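Local coordinates for protein Crov588 (Cafeteriavirus, PDB 6NYR) that is of unknown function but forms a ring-shaped leucine-rich-repeat solenoid built from a long series of FNIP-type repeats, at residues Y4-T9 against L28-I33; E16-L21 against E40-E45. One frame throughout, in Å; residues are numbered along the deposited sequence.

Contact 1 of 2, residues Y4-T9 against L28-I33; sequences YTIKET and LSNPKI
This is a surface contact at the N-terminal end of the solenoid, where the hairpin carrying strand 5-7 meets the loop that runs from helix 25-28 to strand 35-37. No hydrogen bond joins the two segments, and the tightest part lies at the hairpin bend. There the carbonyl of K32 faces T9: K32 O sits 3.3 Å from T9 CG2 and accepts a CA-H...O contact from T9 CA at 3.3 Å. With chi1 at 64°, the T9 methyl swings away from its own carbonyl, back over the amide side, where K32 O lies. Backbone bonding between T9 and D34 continues the junction just past the segments.

Further up the strand the touch is apolar and looser. I6 and I33 meet through their branch methyls, CG2 to CG2 at 4.3 Å, while the extended arm of I6 brings CD1 to 4.2 Å from N30 ND2. The loop is shaped from within by a type I turn, N30 to I33, closed by I33 N to N30 O at 3.2 Å; N30 OD1 adds a weak, nearly straight bond from K32 N (3.4 Å). N53, from the next coil, holds L28 O and, weakly, N30 O.

In the hairpin bend itself, E8 (phi 56°, psi -115°) and T9 have backbone angles consistent with the centre of a type II' turn between strands 5-7 and 10-12. The antiparallel hairpin at the edge of a run of parallel strands is consistent with an N-terminal cap on a leucine-rich-repeat solenoid.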
loop_
_atom_site.group_PDB
_atom_site.type_symbol
_atom_site.label_atom_id
_atom_site.label_comp_id
_atom_site.label_asym_id
_atom_site.label_seq_id
_atom_site.Cartn_x
_atom_site.Cartn_y
_atom_site.Cartn_z
ATOM N N TYR A 4 24.881 1.828 5.400
ATOM C CA TYR A 4 23.872 2.215 6.385
ATOM C C TYR A 4 23.175 3.462 5.830
ATOM O O TYR A 4 23.695 4.135 4.931
ATOM C CB TYR A 4 24.446 2.461 7.791
ATOM C CG TYR A 4 25.189 3.743 7.979
ATOM C CD1 TYR A 4 24.506 4.929 8.208
ATOM C CD2 TYR A 4 26.573 3.772 7.966
ATOM C CE1 TYR A 4 25.179 6.115 8.385
ATOM C CE2 TYR A 4 27.259 4.955 8.148
ATOM C CZ TYR A 4 26.555 6.124 8.357
ATOM O OH TYR A 4 27.231 7.309 8.542
ATOM N N THR A 5 21.998 3.785 6.374
ATOM C CA THR A 5 21.233 4.932 5.899
ATOM C C THR A 5 20.560 5.708 7.024
ATOM O O THR A 5 20.026 5.118 7.962
ATOM C CB THR A 5 20.147 4.484 4.897
ATOM O OG1 THR A 5 19.085 3.830 5.608
ATOM C CG2 THR A 5 20.718 3.520 3.863
ATOM N N ILE A 6 20.572 7.039 6.903
ATOM C CA ILE A 6 19.996 7.944 7.898
ATOM C C ILE A 6 18.740 8.584 7.313
ATOM O O ILE A 6 18.763 9.102 6.188
ATOM C CB ILE A 6 20.999 9.028 8.337
ATOM C CG1 ILE A 6 22.119 8.413 9.170
ATOM C CG2 ILE A 6 20.290 10.150 9.084
ATOM C CD1 ILE A 6 23.217 9.398 9.556
ATOM N N LYS A 7 17.636 8.522 8.070
ATOM C CA LYS A 7 16.362 9.143 7.679
ATOM C C LYS A 7 15.768 9.856 8.886
ATOM O O LYS A 7 15.455 9.195 9.878
ATOM C CB LYS A 7 15.413 8.111 7.092
ATOM C CG LYS A 7 14.220 8.657 6.317
ATOM C CD LYS A 7 12.902 8.528 7.062
ATOM C CE LYS A 7 11.802 9.334 6.379
ATOM N NZ LYS A 7 10.696 8.425 5.941
ATOM N N GLU A 8 15.560 11.179 8.799
ATOM C CA GLU A 8 15.040 11.931 9.944
ATOM C C GLU A 8 15.921 11.734 11.165
ATOM O O GLU A 8 17.069 12.189 11.173
ATOM C CB GLU A 8 13.555 11.566 10.186
ATOM C CG GLU A 8 12.645 12.117 9.090
ATOM C CD GLU A 8 11.219 11.576 9.139
ATOM O OE1 GLU A 8 11.008 10.491 9.727
ATOM O OE2 GLU A 8 10.311 12.214 8.546
ATOM N N THR A 9 15.396 11.105 12.198
ATOM C CA THR A 9 16.176 10.794 13.389
ATOM C C THR A 9 16.694 9.363 13.442
ATOM O O THR A 9 17.562 9.050 14.266
ATOM C CB THR A 9 15.408 11.108 14.681
ATOM O OG1 THR A 9 14.255 10.257 14.734
ATOM C CG2 THR A 9 14.979 12.571 14.738
ATOM N N LEU A 28 27.666 7.627 15.161
ATOM C CA LEU A 28 26.503 7.444 16.018
ATOM C C LEU A 28 26.280 8.602 16.980
ATOM O O LEU A 28 25.218 8.666 17.608
ATOM C CB LEU A 28 26.644 6.138 16.805
ATOM C CG LEU A 28 26.728 4.871 15.950
ATOM C CD1 LEU A 28 27.071 3.657 16.804
ATOM C CD2 LEU A 28 25.428 4.645 15.186
ATOM N N SER A 29 27.242 9.514 17.108
ATOM C CA SER A 29 27.087 10.677 17.974
ATOM C C SER A 29 26.413 11.859 17.281
ATOM O O SER A 29 26.286 12.925 17.893
ATOM C CB SER A 29 28.453 11.116 18.513
ATOM O OG SER A 29 29.086 10.063 19.215
ATOM N N ASN A 30 25.976 11.704 16.035
ATOM C CA ASN A 30 25.317 12.780 15.298
ATOM C C ASN A 30 24.082 13.247 16.060
ATOM O O ASN A 30 23.144 12.459 16.244
ATOM C CB ASN A 30 24.963 12.265 13.903
ATOM C CG ASN A 30 24.235 13.287 13.062
ATOM O OD1 ASN A 30 23.984 14.407 13.503
ATOM N ND2 ASN A 30 23.908 12.912 11.830
ATOM N N PRO A 31 24.030 14.506 16.506
ATOM C CA PRO A 31 22.967 14.906 17.442
ATOM C C PRO A 31 21.551 14.919 16.883
ATOM O O PRO A 31 20.627 15.228 17.646
ATOM C CB PRO A 31 23.380 16.333 17.863
ATOM C CG PRO A 31 24.840 16.427 17.563
ATOM C CD PRO A 31 25.049 15.562 16.339
ATOM N N LYS A 32 21.319 14.627 15.606
ATOM C CA LYS A 32 19.957 14.623 15.081
ATOM C C LYS A 32 19.344 13.226 15.008
ATOM O O LYS A 32 18.201 13.096 14.562
ATOM C CB LYS A 32 19.895 15.292 13.703
ATOM C CG LYS A 32 18.535 15.981 13.401
ATOM C CD LYS A 32 18.057 16.883 14.558
ATOM C CE LYS A 32 17.391 18.170 14.069
ATOM N NZ LYS A 32 15.945 18.262 14.437
ATOM N N ILE A 33 20.061 12.180 15.421
ATOM C CA ILE A 33 19.531 10.818 15.385
ATOM C C ILE A 33 19.117 10.421 16.794
ATOM O O ILE A 33 19.890 10.572 17.751
ATOM C CB ILE A 33 20.546 9.816 14.804
ATOM C CG1 ILE A 33 21.781 9.683 15.696
ATOM C CG2 ILE A 33 20.938 10.227 13.384
ATOM C CD1 ILE A 33 22.770 8.620 15.204
#

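Contact 2 of 2, residues E16-L21 against E40-E45; sequences EFNDPL and EKFNQE
N18 reaches across to E40-E45 with its amide, and one oxygen takes both hydrogen bonds of the contact. N43 N lies 2.9 Å from N18 OD1 and Q44 NE2 3.1 Å from N18 OD1; the two donors come from opposite faces of the N18 amide, each well out of its plane. Two donors on one oxygen fix where OD1 lies and should restrain the turn of the amide. CG anti to the backbone N (chi1 -170°) carries it over to the second segment, and the Q44 side chain crosses it at about a right angle, the amide planes turned 40° apart. N43 repeats the act one coil on, its OD1 accepting from N66 N: this is the asparagine that recurs in the FN pair of successive FNIP-type coils, whose segments here run almost parallel.

Inward of the asparagines, F17 and F42 lie side by side and point the same way. F42 CD1 comes to the edge of the F17 ring, 4.0 Å from F17 CD2. L21 crosses F42 roughly at a right angle, CD1 resting 3.9 Å from F42 CZ, while D19 O lies in the plane of the F42 ring at its edge. Q44 N sits 3.9 Å above the centre of one F42 face. F38 stacks on F42, and Y24 meets F17 edge-to-face. At the exposed end E16 runs alongside K41, E16 OE1 against the K41 CG methylene at 3.9 Å; K41 NZ has a long, weak ion pair with E64.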
loop_
_atom_site.group_PDB
_atom_site.type_symbol
_atom_site.label_atom_id
_atom_site.label_comp_id
_atom_site.label_asym_id
_atom_site.label_seq_id
_atom_site.Cartn_x
_atom_site.Cartn_y
_atom_site.Cartn_z
ATOM N N GLU A 16 22.357 -6.669 6.188
ATOM C CA GLU A 16 23.462 -7.617 6.165
ATOM C C GLU A 16 24.640 -7.118 6.993
ATOM O O GLU A 16 25.695 -7.771 7.026
ATOM C CB GLU A 16 23.911 -7.855 4.718
ATOM C CG GLU A 16 22.793 -8.295 3.790
ATOM C CD GLU A 16 22.322 -9.707 4.066
ATOM O OE1 GLU A 16 23.180 -10.605 4.218
ATOM O OE2 GLU A 16 21.090 -9.920 4.137
ATOM N N PHE A 17 24.467 -5.992 7.691
ATOM C CA PHE A 17 25.565 -5.337 8.389
ATOM C C PHE A 17 25.882 -6.108 9.664
ATOM O O PHE A 17 25.020 -6.271 10.534
ATOM C CB PHE A 17 25.194 -3.889 8.723
ATOM C CG PHE A 17 26.219 -3.173 9.574
ATOM C CD1 PHE A 17 27.190 -2.372 8.995
ATOM C CD2 PHE A 17 26.204 -3.301 10.956
ATOM C CE1 PHE A 17 28.128 -1.718 9.778
ATOM C CE2 PHE A 17 27.141 -2.653 11.740
ATOM C CZ PHE A 17 28.103 -1.860 11.150
ATOM N N ASN A 18 27.116 -6.593 9.769
ATOM C CA ASN A 18 27.590 -7.339 10.926
ATOM C C ASN A 18 29.072 -6.988 11.089
ATOM O O ASN A 18 29.970 -7.792 10.848
ATOM C CB ASN A 18 27.384 -8.847 10.776
ATOM C CG ASN A 18 27.641 -9.593 12.072
ATOM O OD1 ASN A 18 27.710 -8.992 13.148
ATOM N ND2 ASN A 18 27.794 -10.907 11.973
ATOM N N ASP A 19 29.335 -5.754 11.512
ATOM C CA ASP A 19 30.685 -5.282 11.765
ATOM C C ASP A 19 30.782 -4.674 13.156
ATOM O O ASP A 19 29.830 -4.037 13.625
ATOM C CB ASP A 19 31.091 -4.224 10.723
ATOM C CG ASP A 19 31.518 -4.829 9.405
ATOM O OD1 ASP A 19 32.034 -5.967 9.408
ATOM O OD2 ASP A 19 31.344 -4.160 8.364
ATOM N N PRO A 20 31.917 -4.846 13.835
ATOM C CA PRO A 20 32.086 -4.208 15.148
ATOM C C PRO A 20 31.891 -2.702 15.063
ATOM O O PRO A 20 32.170 -2.071 14.040
ATOM C CB PRO A 20 33.523 -4.567 15.543
ATOM C CG PRO A 20 33.819 -5.831 14.782
ATOM C CD PRO A 20 33.068 -5.701 13.476
ATOM N N LEU A 21 31.407 -2.128 16.161
ATOM C CA LEU A 21 31.022 -0.725 16.195
ATOM C C LEU A 21 32.123 0.202 16.692
ATOM O O LEU A 21 31.888 1.410 16.806
ATOM C CB LEU A 21 29.790 -0.545 17.089
ATOM C CG LEU A 21 28.542 -1.340 16.720
ATOM C CD1 LEU A 21 27.450 -1.110 17.760
ATOM C CD2 LEU A 21 28.059 -0.957 15.334
ATOM N N GLU A 40 19.035 -8.086 10.403
ATOM C CA GLU A 40 19.053 -9.525 10.631
ATOM C C GLU A 40 20.425 -9.992 11.100
ATOM O O GLU A 40 20.541 -10.711 12.097
ATOM C CB GLU A 40 18.666 -10.258 9.343
ATOM C CG GLU A 40 18.299 -11.721 9.534
ATOM C CD GLU A 40 17.930 -12.414 8.232
ATOM O OE1 GLU A 40 18.309 -11.911 7.151
ATOM O OE2 GLU A 40 17.260 -13.469 8.288
ATOM N N LYS A 41 21.479 -9.576 10.404
ATOM C CA LYS A 41 22.782 -10.204 10.564
ATOM C C LYS A 41 23.621 -9.625 11.693
ATOM O O LYS A 41 24.607 -10.259 12.089
ATOM C CB LYS A 41 23.569 -10.105 9.251
ATOM C CG LYS A 41 22.989 -10.934 8.111
ATOM C CD LYS A 41 23.169 -12.426 8.368
ATOM C CE LYS A 41 22.722 -13.262 7.173
ATOM N NZ LYS A 41 22.997 -14.715 7.374
ATOM N N PHE A 42 23.278 -8.448 12.215
ATOM C CA PHE A 42 24.126 -7.824 13.222
ATOM C C PHE A 42 24.186 -8.681 14.482
ATOM O O PHE A 42 23.158 -9.039 15.063
ATOM C CB PHE A 42 23.615 -6.424 13.569
ATOM C CG PHE A 42 24.399 -5.757 14.662
ATOM C CD1 PHE A 42 25.658 -5.238 14.409
ATOM C CD2 PHE A 42 23.879 -5.650 15.941
ATOM C CE1 PHE A 42 26.387 -4.628 15.415
ATOM C CE2 PHE A 42 24.601 -5.037 16.948
ATOM C CZ PHE A 42 25.856 -4.526 16.684
ATOM N N ASN A 43 25.411 -9.003 14.911
ATOM C CA ASN A 43 25.642 -9.790 16.118
ATOM C C ASN A 43 27.018 -9.413 16.676
ATOM O O ASN A 43 27.988 -10.166 16.606
ATOM C CB ASN A 43 25.537 -11.289 15.825
ATOM C CG ASN A 43 25.473 -12.129 17.085
ATOM O OD1 ASN A 43 25.116 -11.638 18.154
ATOM N ND2 ASN A 43 25.820 -13.403 16.965
ATOM N N GLN A 44 27.104 -8.215 17.253
ATOM C CA GLN A 44 28.342 -7.712 17.833
ATOM C C GLN A 44 28.019 -7.019 19.152
ATOM O O GLN A 44 26.885 -6.590 19.388
ATOM C CB GLN A 44 29.054 -6.740 16.883
ATOM C CG GLN A 44 29.417 -7.331 15.527
ATOM C CD GLN A 44 30.458 -8.426 15.606
ATOM O OE1 GLN A 44 31.262 -8.468 16.537
ATOM N NE2 GLN A 44 30.444 -9.325 14.627
ATOM N N GLU A 45 29.031 -6.911 20.014
ATOM C CA GLU A 45 28.869 -6.218 21.286
ATOM C C GLU A 45 28.339 -4.807 21.063
ATOM O O GLU A 45 28.642 -4.159 20.057
ATOM C CB GLU A 45 30.205 -6.148 22.030
ATOM C CG GLU A 45 30.840 -7.491 22.351
ATOM C CD GLU A 45 30.107 -8.239 23.445
ATOM O OE1 GLU A 45 29.497 -7.578 24.315
ATOM O OE2 GLU A 45 30.133 -9.487 23.434
#

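Overall arrangement
Both contacts lie at the start of the solenoid: contact 1 sets the edge hairpin against the loop leading into strand 35-37, contact 2 joins the loops that follow strands 10-12 and 35-37. Their segments alternate along the chain; their centres are about 18 Å apart and their nearest atoms about 5 Å, without touching. Contact 1 is at the surface and consists of little more than a carbonyl against T9 and one methyl pair, with no hydrogen bond across it. Contact 2 is partly buried and more extensive, 496 against 230 Å² of buried surface; it combines phenylalanine packing with side-chain hydrogen bonds. The first lies at the probable cap, whereas the second already has the coil-on-coil bonding that continues to the next coil.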